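PDB 3KV1: transcriptional repressor from Vibrio fischeri, which probably binds a sugar or related carbohydrate effector and, as a member of the SorC family of transcriptional regulators, probably controls gene expression through DNA binding. Local coordinates for residues Asp101-Cys104 against Arg105-Lys109; Ala137-Lys140 against Glu141-Gln145; Gly239-Thr243 against Gly244-Val248. All blocks are in the same frame, centred on the assembly; numbering follows the deposited sequence. Where two conformers were deposited one is given.

Overall arrangement
All three interactions are local and lie in the putative sugar-binding domain: interactions 1 and 2 join successive turns of one helix, interaction 3 a helix end and the loop after it. Interactions 1 and 2 lie on helices 100-111 and 137-147, with centres about 18 Å apart and nearest atoms about 9 Å apart; both reach the second subunit, so they belong to the dimer interface. Interaction 3 leads from helix 234-242 toward strand 248-252. Its centre is about 25 Å from each of the others, it lies on the opposite side of the chain's centre from interaction 1, and no other protein chain touches it. A glycerol, probably from the crystallisation liquor, lies about 5 Å from Gly244 at the nearest approach.

Interaction 1 of 3, residues Asp101-Cys104 against Arg105-Lys109; sequences DHIC and RRLAK
Asp101 begins this stretch of helix by reaching forward one turn to Arg105, with which it forms a salt bridge of 2.9 Å between OD2 and NH1. Its CG stands anti to the backbone N, carrying the carboxylate toward the arginine. OD2 lies near the guanidinium plane, yet NH1 approaches it from above the carboxylate plane, the N-H line is bent (132°), and the two planes are turned 64° apart. OD2 also bonds to Tyr119 of the second subunit and OD1 to Thr117 of its own chain, so the buried carboxylate is satisfied from several sides.

His102 lies alongside Arg105, its ring tilted 40° from the guanidinium, which bends at chi2 and chi3 fold over one face of the imidazole, displaced toward its rim: NH1 lies above the ring and Arg105 NH2 is 3.7 Å from His102 CE1. NH2 is also hydrogen-bonded to Ser115 O of the second subunit. Water links His102 ND1, at 2.8 Å, to a weak bond with Arg106 NH1, while Arg106 NE turns to Asp72.

Ile103, apolar and buried, places CG2 3.9 Å from Leu107 CD1, the two branched chains running side by side in the same direction. Its carbonyl O takes the N-H of Leu107 at 2.8 Å. Cys104 O likewise receives Ala108 N at 2.8 Å, and its compact side chain fits close to the sheet.

Helix 100-111 thus rests Cys104 and Leu107 on strands 58-61 and 83-86, sets Ile103 and Arg106 against helix 65-72, and turns Asp101, His102 and Arg105 to the second subunit.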
ATOM      1  N   ASP A 101      -6.092  -3.656   0.645  1.00 19.13           N
ATOM      2  CA  ASP A 101      -5.340  -2.590   1.281  1.00 20.94           C
ATOM      3  C   ASP A 101      -6.278  -1.461   1.741  1.00 20.81           C
ATOM      4  O   ASP A 101      -6.179  -0.971   2.881  1.00 21.76           O
ATOM      5  CB  ASP A 101      -4.296  -2.082   0.278  1.00 27.30           C
ATOM      6  CG  ASP A 101      -3.550  -0.915   0.769  1.00 33.83           C
ATOM      7  OD1 ASP A 101      -3.172  -0.970   1.963  1.00 41.83           O
ATOM      8  OD2 ASP A 101      -3.335   0.031  -0.043  1.00 29.41           O
ATOM      9  N   HIS A 102      -7.158  -1.001   0.852  1.00 19.11           N
ATOM     10  CA  HIS A 102      -8.124   0.038   1.231  1.00 21.25           C
ATOM     11  C   HIS A 102      -9.002  -0.414   2.396  1.00 22.07           C
ATOM     12  O   HIS A 102      -9.213   0.334   3.342  1.00 23.14           O
ATOM     13  CB  HIS A 102      -9.025   0.409   0.050  1.00 28.20           C
ATOM     14  CG  HIS A 102      -8.353   1.257  -0.980  1.00 48.23           C
ATOM     15  ND1 HIS A 102      -8.228   2.625  -0.852  1.00 60.55           N
ATOM     16  CD2 HIS A 102      -7.776   0.932  -2.163  1.00 54.09           C
ATOM     17  CE1 HIS A 102      -7.594   3.105  -1.908  1.00 62.31           C
ATOM     18  NE2 HIS A 102      -7.311   2.099  -2.719  1.00 56.80           N
ATOM     19  N   ILE A 103      -9.466  -1.658   2.342  1.00 15.76           N
ATOM     20  CA  ILE A 103     -10.267  -2.209   3.428  1.00 18.59           C
ATOM     21  C   ILE A 103      -9.482  -2.212   4.744  1.00 16.82           C
ATOM     22  O   ILE A 103     -10.020  -1.810   5.775  1.00 17.83           O
ATOM     23  CB  ILE A 103     -10.773  -3.613   3.100  1.00 16.23           C
ATOM     24  CG1 ILE A 103     -11.656  -3.544   1.819  1.00 15.75           C
ATOM     25  CG2 ILE A 103     -11.560  -4.168   4.276  1.00 16.85           C
ATOM     26  CD1 ILE A 103     -11.999  -4.980   1.238  1.00 21.77           C
ATOM     27  N   CYS A 104      -8.210  -2.613   4.706  1.00 18.78           N
ATOM     28  CA  CYS A 104      -7.421  -2.644   5.944  1.00 15.27           C
ATOM     29  C   CYS A 104      -7.297  -1.226   6.513  1.00 19.27           C
ATOM     30  O   CYS A 104      -7.383  -1.018   7.739  1.00 19.66           O
ATOM     31  CB  CYS A 104      -5.993  -3.166   5.684  1.00 19.44           C
ATOM     32  SG  CYS A 104      -5.987  -4.989   5.419  1.00 21.86           S
ATOM     33  N   ARG A 105      -7.078  -0.255   5.640  1.00 18.55           N
ATOM     34  CA  ARG A 105      -6.976   1.122   6.123  1.00 18.07           C
ATOM     35  C   ARG A 105      -8.256   1.591   6.821  1.00 21.48           C
ATOM     36  O   ARG A 105      -8.215   2.259   7.870  1.00 22.38           O
ATOM     37  CB  ARG A 105      -6.560   2.077   4.978  1.00 23.98           C
ATOM     38  CG  ARG A 105      -5.062   1.923   4.683  1.00 30.27           C
ATOM     39  CD  ARG A 105      -4.664   2.079   3.212  1.00 42.95           C
ATOM     40  NE  ARG A 105      -5.218   3.261   2.575  1.00 42.35           N
ATOM     41  CZ  ARG A 105      -5.065   3.547   1.284  1.00 47.04           C
ATOM     42  NH1 ARG A 105      -4.372   2.732   0.492  1.00 48.64           N
ATOM     43  NH2 ARG A 105      -5.602   4.652   0.778  1.00 40.82           N
ATOM     44  N   ARG A 106      -9.393   1.233   6.239  1.00 20.85           N
ATOM     45  CA  ARG A 106     -10.688   1.605   6.830  1.00 20.99           C
ATOM     46  C   ARG A 106     -10.950   0.866   8.138  1.00 19.71           C
ATOM     47  O   ARG A 106     -11.462   1.454   9.095  1.00 21.77           O
ATOM     48  CB  ARG A 106     -11.833   1.381   5.819  1.00 23.72           C
ATOM     49  CG  ARG A 106     -11.710   2.330   4.619  1.00 34.26           C
ATOM     50  CD  ARG A 106     -13.060   2.650   3.987  1.00 50.00           C
ATOM     51  NE  ARG A 106     -13.704   1.459   3.442  1.00 54.75           N
ATOM     52  CZ  ARG A 106     -13.503   0.998   2.212  1.00 65.28           C
ATOM     53  NH1 ARG A 106     -12.672   1.637   1.393  1.00 71.84           N
ATOM     54  NH2 ARG A 106     -14.130  -0.098   1.797  1.00 62.65           N
ATOM     55  N   LEU A 107     -10.606  -0.403   8.166  1.00 17.70           N
ATOM     56  CA  LEU A 107     -10.669  -1.193   9.410  1.00 20.62           C
ATOM     57  C   LEU A 107      -9.773  -0.590  10.498  1.00 23.99           C
ATOM     58  O   LEU A 107     -10.184  -0.461  11.632  1.00 21.93           O
ATOM     59  CB  LEU A 107     -10.296  -2.641   9.154  1.00 17.61           C
ATOM     60  CG  LEU A 107     -11.303  -3.502   8.366  1.00 19.22           C
ATOM     61  CD1 LEU A 107     -10.675  -4.847   7.993  1.00 19.76           C
ATOM     62  CD2 LEU A 107     -12.587  -3.647   9.219  1.00 21.28           C
ATOM     63  N   ALA A 108      -8.535  -0.234  10.167  1.00 19.08           N
ATOM     64  CA  ALA A 108      -7.672   0.377  11.172  1.00 20.58           C
ATOM     65  C   ALA A 108      -8.268   1.659  11.743  1.00 26.38           C
ATOM     66  O   ALA A 108      -8.170   1.955  12.932  1.00 26.75           O
ATOM     67  CB  ALA A 108      -6.233   0.627  10.576  1.00 24.47           C
ATOM     68  N   LYS A 109      -8.908   2.437  10.889  1.00 22.10           N
ATOM     69  CA  LYS A 109      -9.497   3.659  11.379  1.00 24.03           C
ATOM     70  C   LYS A 109     -10.655   3.385  12.321  1.00 27.17           C
ATOM     71  O   LYS A 109     -10.809   4.055  13.359  1.00 27.76           O
ATOM     72  CB  LYS A 109      -9.946   4.524  10.213  1.00 27.37           C
ATOM     73  CG  LYS A 109     -10.619   5.797  10.681  1.00 39.26           C
ATOM     74  CD  LYS A 109     -10.966   6.727   9.526  1.00 48.49           C
ATOM     75  CE  LYS A 109     -11.719   7.968  10.028  1.00 57.80           C
ATOM     76  NZ  LYS A 109     -12.292   8.762   8.896  1.00 67.19           N
TER
HETATM   77  O   HOH W   1      -1.479   1.561   1.857  0.50 39.56           O
HETATM   78  O   HOH W   2      -9.929   3.460   1.204  1.00 58.94           O

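Interaction 2 of 3, residues Ala137-Lys140 against Glu141-Gln145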
ATOM      1  N   ALA A 137      11.850 -10.287  -0.697  1.00 28.94           N
ATOM      2  CA  ALA A 137      11.864 -10.182   0.768  1.00 31.05           C
ATOM      3  C   ALA A 137      10.734  -9.292   1.347  1.00 28.80           C
ATOM      4  O   ALA A 137      10.160  -9.618   2.383  1.00 27.70           O
ATOM      5  CB  ALA A 137      13.224  -9.713   1.272  1.00 33.44           C
ATOM      6  N   THR A 138      10.415  -8.185   0.687  1.00 25.54           N
ATOM      7  CA  THR A 138       9.398  -7.280   1.203  1.00 26.54           C
ATOM      8  C   THR A 138       7.993  -7.919   1.154  1.00 24.03           C
ATOM      9  O   THR A 138       7.183  -7.735   2.085  1.00 24.88           O
ATOM     10  CB  THR A 138       9.395  -5.971   0.412  1.00 20.85           C
ATOM     11  OG1 THR A 138      10.690  -5.368   0.520  1.00 25.58           O
ATOM     12  CG2 THR A 138       8.306  -5.030   0.946  1.00 26.68           C
ATOM     13  N   ILE A 139       7.722  -8.659   0.075  1.00 26.83           N
ATOM     14  CA  ILE A 139       6.452  -9.356  -0.116  1.00 25.99           C
ATOM     15  C   ILE A 139       6.374 -10.540   0.850  1.00 24.52           C
ATOM     16  O   ILE A 139       5.353 -10.735   1.507  1.00 27.42           O
ATOM     17  CB  ILE A 139       6.253  -9.823  -1.580  1.00 26.55           C
ATOM     18  CG1 ILE A 139       5.802  -8.661  -2.458  1.00 33.01           C
ATOM     19  CG2 ILE A 139       5.145 -10.884  -1.686  1.00 26.93           C
ATOM     20  CD1 ILE A 139       6.767  -7.679  -2.732  1.00 33.12           C
ATOM     21  N   LYS A 140       7.480 -11.267   1.011  1.00 24.17           N
ATOM     22  CA  LYS A 140       7.483 -12.443   1.878  1.00 26.86           C
ATOM     23  C   LYS A 140       7.236 -12.036   3.322  1.00 27.98           C
ATOM     24  O   LYS A 140       6.568 -12.757   4.064  1.00 29.17           O
ATOM     25  CB  LYS A 140       8.822 -13.215   1.780  1.00 29.83           C
ATOM     26  CG  LYS A 140       8.905 -14.115   0.584  1.00 36.04           C
ATOM     27  CD  LYS A 140      10.297 -14.720   0.376  1.00 44.03           C
ATOM     28  CE  LYS A 140      10.834 -15.359   1.637  1.00 55.10           C
ATOM     29  NZ  LYS A 140      12.269 -15.773   1.461  1.00 62.85           N
ATOM     30  N   GLU A 141       7.741 -10.875   3.719  1.00 27.60           N
ATOM     31  CA  GLU A 141       7.599 -10.467   5.105  1.00 28.09           C
ATOM     32  C   GLU A 141       6.133 -10.208   5.424  1.00 27.70           C
ATOM     33  O   GLU A 141       5.639 -10.644   6.459  1.00 26.19           O
ATOM     34  CB  GLU A 141       8.429  -9.228   5.471  1.00 28.16           C
ATOM     35  CG  GLU A 141       8.410  -8.967   6.967  1.00 37.77           C
ATOM     36  CD  GLU A 141       9.238  -7.756   7.374  1.00 62.67           C
ATOM     37  OE1 GLU A 141      10.379  -7.606   6.875  1.00 69.30           O
ATOM     38  OE2 GLU A 141       8.747  -6.958   8.205  1.00 71.51           O
ATOM     39  N   THR A 142       5.429  -9.516   4.528  1.00 24.75           N
ATOM     40  CA  THR A 142       4.033  -9.199   4.799  1.00 21.00           C
ATOM     41  C   THR A 142       3.190 -10.466   4.746  1.00 20.52           C
ATOM     42  O   THR A 142       2.286 -10.654   5.563  1.00 23.65           O
ATOM     43  CB  THR A 142       3.484  -8.126   3.826  1.00 25.88           C
ATOM     44  OG1 THR A 142       4.242  -6.923   4.014  1.00 29.16           O
ATOM     45  CG2 THR A 142       2.014  -7.822   4.126  1.00 24.38           C
ATOM     46  N   LEU A 143       3.457 -11.321   3.771  1.00 23.15           N
ATOM     47  CA  LEU A 143       2.710 -12.578   3.685  1.00 24.84           C
ATOM     48  C   LEU A 143       2.933 -13.429   4.938  1.00 24.07           C
ATOM     49  O   LEU A 143       2.022 -14.120   5.390  1.00 24.20           O
ATOM     50  CB  LEU A 143       3.081 -13.369   2.432  1.00 29.01           C
ATOM     51  CG  LEU A 143       2.604 -12.787   1.112  1.00 32.47           C
ATOM     52  CD1 LEU A 143       2.982 -13.764  -0.003  1.00 38.51           C
ATOM     53  CD2 LEU A 143       1.098 -12.564   1.158  1.00 40.27           C
ATOM     54  N   SER A 144       4.137 -13.375   5.506  0.54 28.12           N
ATOM     55  CA  SER A 144       4.394 -14.082   6.759  0.54 27.91           C
ATOM     56  C   SER A 144       3.595 -13.486   7.913  0.54 27.56           C
ATOM     57  O   SER A 144       3.074 -14.223   8.750  0.54 24.62           O
ATOM     58  CB  SER A 144       5.886 -14.139   7.100  0.54 30.17           C
ATOM     59  OG  SER A 144       6.529 -15.136   6.333  0.54 31.67           O
ATOM     60  N   GLN A 145       3.478 -12.163   7.950  1.00 24.20           N
ATOM     61  CA  GLN A 145       2.633 -11.532   8.969  1.00 25.22           C
ATOM     62  C   GLN A 145       1.161 -11.962   8.812  1.00 22.74           C
ATOM     63  O   GLN A 145       0.440 -12.203   9.792  1.00 22.63           O
ATOM     64  CB  GLN A 145       2.740 -10.000   8.933  1.00 24.36           C
ATOM     65  CG  GLN A 145       4.123  -9.480   9.367  1.00 29.19           C
ATOM     66  CD  GLN A 145       4.613 -10.134  10.658  1.00 40.38           C
ATOM     67  OE1 GLN A 145       5.664 -10.794  10.680  1.00 48.11           O
ATOM     68  NE2 GLN A 145       3.843  -9.970  11.741  1.00 39.33           N
TER
HETATM   69  O   HOH W   3       4.642  -6.086   1.390  1.00 22.25           O
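The first turns of helix 137-147 bring Ile139 and Leu143 together, a pair spaced i to i+4 on the buried side of an amphipathic helix. Ile139 CG2 and Leu143 CD1 meet at 4.0 Å, the chains lying side by side and pointing the same way. In Ile139, CG2 is anti to the backbone N (chi1 -79°, measured to CG1), and this branch leads forward to the leucine. Beneath them Leu143 N gives a nearly straight bond to Ile139 O, at 3.0 Å and 170°.

On another side, the bond from Thr142 N to Thr138 O is stretched to 3.5 Å and weak. A water bridges the same turn: it donates to Thr138 O at 3.1 Å and lies 2.8 Å from Thr142 OG1. A threonine suits this place because its hydroxyl can hold the water and bond weakly to Thr117 O of its own chain, while its side chain also packs on Val85 and Leu118. Lys140 O accepts Ser144 N at 2.9 Å. Glu141 N bonds to Ala137 O, and its extended side chain leads away to His92 of the second subunit, which OE1 meets in a hydrogen bond.

Ile139 also packs on Pro121 of that subunit. Ile139 and Leu143 inward, Lys140 toward solvent, and a glutamate reaching across the interface fit an amphipathic helix at a dimer contact.

Interaction 3 of 3, residues Gly239-Thr243 against Gly244-Val248; sequences GALRT and GVIDV
Leu241 and Ile246 cross at about a right angle and meet by their terminal methyls, Leu241 CD2 lying 4.0 Å from Ile246 CD1. The same CD1 also sits 4.0 Å from Ala240 CB, and the isoleucine therefore closes over two successive residues of the last helical turn. With CG1 anti to the carbonyl carbon (chi1 -63°) and the chain beyond it extended, Ile246 reaches back from the loop to the helix. A small alanine lets CD1 come down close to the backbone, 3.9 Å from Ala240 O, while the long leucine supplies the other apolar contact. Ile156 packs against both Ala240 and Ile246, and Ala226 adds to the cover of the isoleucine.

Beyond helix 234-242 the chain turns toward strand 248-252, a helix-to-strand connection of the Rossmann-like alpha/beta fold. Gly244 is the first residue to leave helical geometry, with phi at 85°, a value that glycine adopts readily. Its N bonds to Leu241 O, approaching well above the carbonyl plane.

Thr243 holds this exit by its hydroxyl. OG1 is set between the backbone N and the carbonyl carbon (chi1 63°), from where it donates to Ala240 O at 2.7 Å, in the carbonyl plane, and accepts Val245 N at 3.2 Å along a nearly straight N-H line. Ala240 O thus takes both the backbone N-H and the hydroxyl of Thr243. One buried hydroxyl ties the last turn to the loop, and Val245 CG2 lies 3.3 Å from Thr243 OG1. A water donates to Leu241 O and accepts from Ile246 N, 2.9 Å from that nitrogen, so Leu241 O takes a second donor beside Gly244 N. Val245 faces Met215 and Leu218 of helix 215-219, and Arg219 of that helix bonds to Thr243 O.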
ATOM      1  N   GLY A 239     -18.685 -25.452  -1.466  1.00 25.17           N
ATOM      2  CA  GLY A 239     -17.301 -25.772  -1.813  1.00 21.17           C
ATOM      3  C   GLY A 239     -16.331 -25.235  -0.763  1.00 23.53           C
ATOM      4  O   GLY A 239     -15.408 -25.929  -0.317  1.00 22.53           O
ATOM      5  N   ALA A 240     -16.535 -23.982  -0.375  1.00 22.32           N
ATOM      6  CA  ALA A 240     -15.662 -23.348   0.595  1.00 27.57           C
ATOM      7  C   ALA A 240     -15.713 -24.049   1.958  1.00 22.09           C
ATOM      8  O   ALA A 240     -14.680 -24.268   2.571  1.00 23.88           O
ATOM      9  CB  ALA A 240     -16.014 -21.854   0.731  1.00 20.73           C
ATOM     10  N   LEU A 241     -16.920 -24.384   2.418  1.00 22.66           N
ATOM     11  CA  LEU A 241     -17.050 -25.110   3.673  1.00 24.98           C
ATOM     12  C   LEU A 241     -16.342 -26.449   3.592  1.00 25.32           C
ATOM     13  O   LEU A 241     -15.706 -26.862   4.553  1.00 27.14           O
ATOM     14  CB  LEU A 241     -18.516 -25.291   4.053  1.00 24.12           C
ATOM     15  CG  LEU A 241     -19.134 -24.004   4.590  1.00 23.25           C
ATOM     16  CD1 LEU A 241     -20.645 -24.220   4.621  1.00 25.79           C
ATOM     17  CD2 LEU A 241     -18.585 -23.611   5.969  1.00 24.52           C
ATOM     18  N   ARG A 242     -16.396 -27.087   2.429  1.00 23.62           N
ATOM     19  CA  ARG A 242     -15.769 -28.397   2.289  1.00 25.04           C
ATOM     20  C   ARG A 242     -14.249 -28.360   2.360  1.00 29.28           C
ATOM     21  O   ARG A 242     -13.640 -29.405   2.620  1.00 28.97           O
ATOM     22  CB  ARG A 242     -16.276 -29.129   1.029  1.00 22.67           C
ATOM     23  CG  ARG A 242     -17.723 -29.563   1.250  1.00 24.25           C
ATOM     24  CD  ARG A 242     -18.274 -30.185  -0.005  1.00 27.04           C
ATOM     25  NE  ARG A 242     -19.630 -30.726   0.191  1.00 34.67           N
ATOM     26  CZ  ARG A 242     -20.514 -30.858  -0.788  1.00 38.07           C
ATOM     27  NH1 ARG A 242     -20.191 -30.496  -2.027  1.00 34.66           N
ATOM     28  NH2 ARG A 242     -21.724 -31.361  -0.538  1.00 36.50           N
ATOM     29  N   THR A 243     -13.627 -27.182   2.184  1.00 23.02           N
ATOM     30  CA  THR A 243     -12.162 -27.122   2.246  1.00 22.55           C
ATOM     31  C   THR A 243     -11.696 -27.352   3.656  1.00 25.21           C
ATOM     32  O   THR A 243     -10.541 -27.681   3.876  1.00 28.19           O
ATOM     33  CB  THR A 243     -11.588 -25.742   1.887  1.00 22.38           C
ATOM     34  OG1 THR A 243     -12.043 -24.783   2.854  1.00 23.03           O
ATOM     35  CG2 THR A 243     -12.000 -25.337   0.498  1.00 24.56           C
ATOM     36  N   GLY A 244     -12.584 -27.115   4.613  1.00 25.88           N
ATOM     37  CA  GLY A 244     -12.278 -27.279   6.025  1.00 26.43           C
ATOM     38  C   GLY A 244     -11.614 -26.075   6.683  1.00 31.25           C
ATOM     39  O   GLY A 244     -11.308 -26.105   7.880  1.00 31.36           O
ATOM     40  N   VAL A 245     -11.358 -25.007   5.931  1.00 24.37           N
ATOM     41  CA  VAL A 245     -10.591 -23.918   6.553  1.00 20.68           C
ATOM     42  C   VAL A 245     -11.410 -22.906   7.327  1.00 22.37           C
ATOM     43  O   VAL A 245     -10.829 -22.071   8.060  1.00 22.42           O
ATOM     44  CB  VAL A 245      -9.691 -23.174   5.555  1.00 23.55           C
ATOM     45  CG1 VAL A 245      -8.797 -24.156   4.797  1.00 26.76           C
ATOM     46  CG2 VAL A 245     -10.533 -22.372   4.591  1.00 22.82           C
ATOM     47  N   ILE A 246     -12.728 -22.940   7.180  1.00 25.88           N
ATOM     48  CA  ILE A 246     -13.556 -21.881   7.764  1.00 22.37           C
ATOM     49  C   ILE A 246     -13.881 -22.144   9.221  1.00 22.83           C
ATOM     50  O   ILE A 246     -14.258 -23.277   9.576  1.00 23.67           O
ATOM     51  CB  ILE A 246     -14.838 -21.718   6.973  1.00 22.24           C
ATOM     52  CG1 ILE A 246     -14.491 -21.267   5.560  1.00 24.92           C
ATOM     53  CG2 ILE A 246     -15.744 -20.669   7.634  1.00 23.35           C
ATOM     54  CD1 ILE A 246     -15.723 -21.199   4.664  1.00 26.09           C
ATOM     55  N   ASP A 247     -13.694 -21.129  10.066  1.00 23.16           N
ATOM     56  CA  ASP A 247     -14.057 -21.267  11.472  1.00 23.06           C
ATOM     57  C   ASP A 247     -15.350 -20.544  11.845  1.00 24.72           C
ATOM     58  O   ASP A 247     -16.118 -21.012  12.699  1.00 22.70           O
ATOM     59  CB  ASP A 247     -12.898 -20.810  12.315  1.00 22.32           C
ATOM     60  CG  ASP A 247     -11.620 -21.546  11.939  1.00 32.01           C
ATOM     61  OD1 ASP A 247     -11.605 -22.788  12.150  1.00 32.24           O
ATOM     62  OD2 ASP A 247     -10.669 -20.912  11.387  1.00 24.42           O
ATOM     63  N   VAL A 248     -15.574 -19.382  11.238  1.00 20.72           N
ATOM     64  CA  VAL A 248     -16.785 -18.627  11.515  1.00 20.25           C
ATOM     65  C   VAL A 248     -17.483 -18.313  10.179  1.00 23.47           C
ATOM     66  O   VAL A 248     -16.883 -17.681   9.292  1.00 22.92           O
ATOM     67  CB  VAL A 248     -16.439 -17.313  12.207  1.00 22.80           C
ATOM     68  CG1 VAL A 248     -17.688 -16.462  12.406  1.00 24.52           C
ATOM     69  CG2 VAL A 248     -15.708 -17.557  13.563  1.00 22.49           C
TER
HETATM   70  O   HOH W   4     -14.595 -25.106   6.458  1.00 26.02           O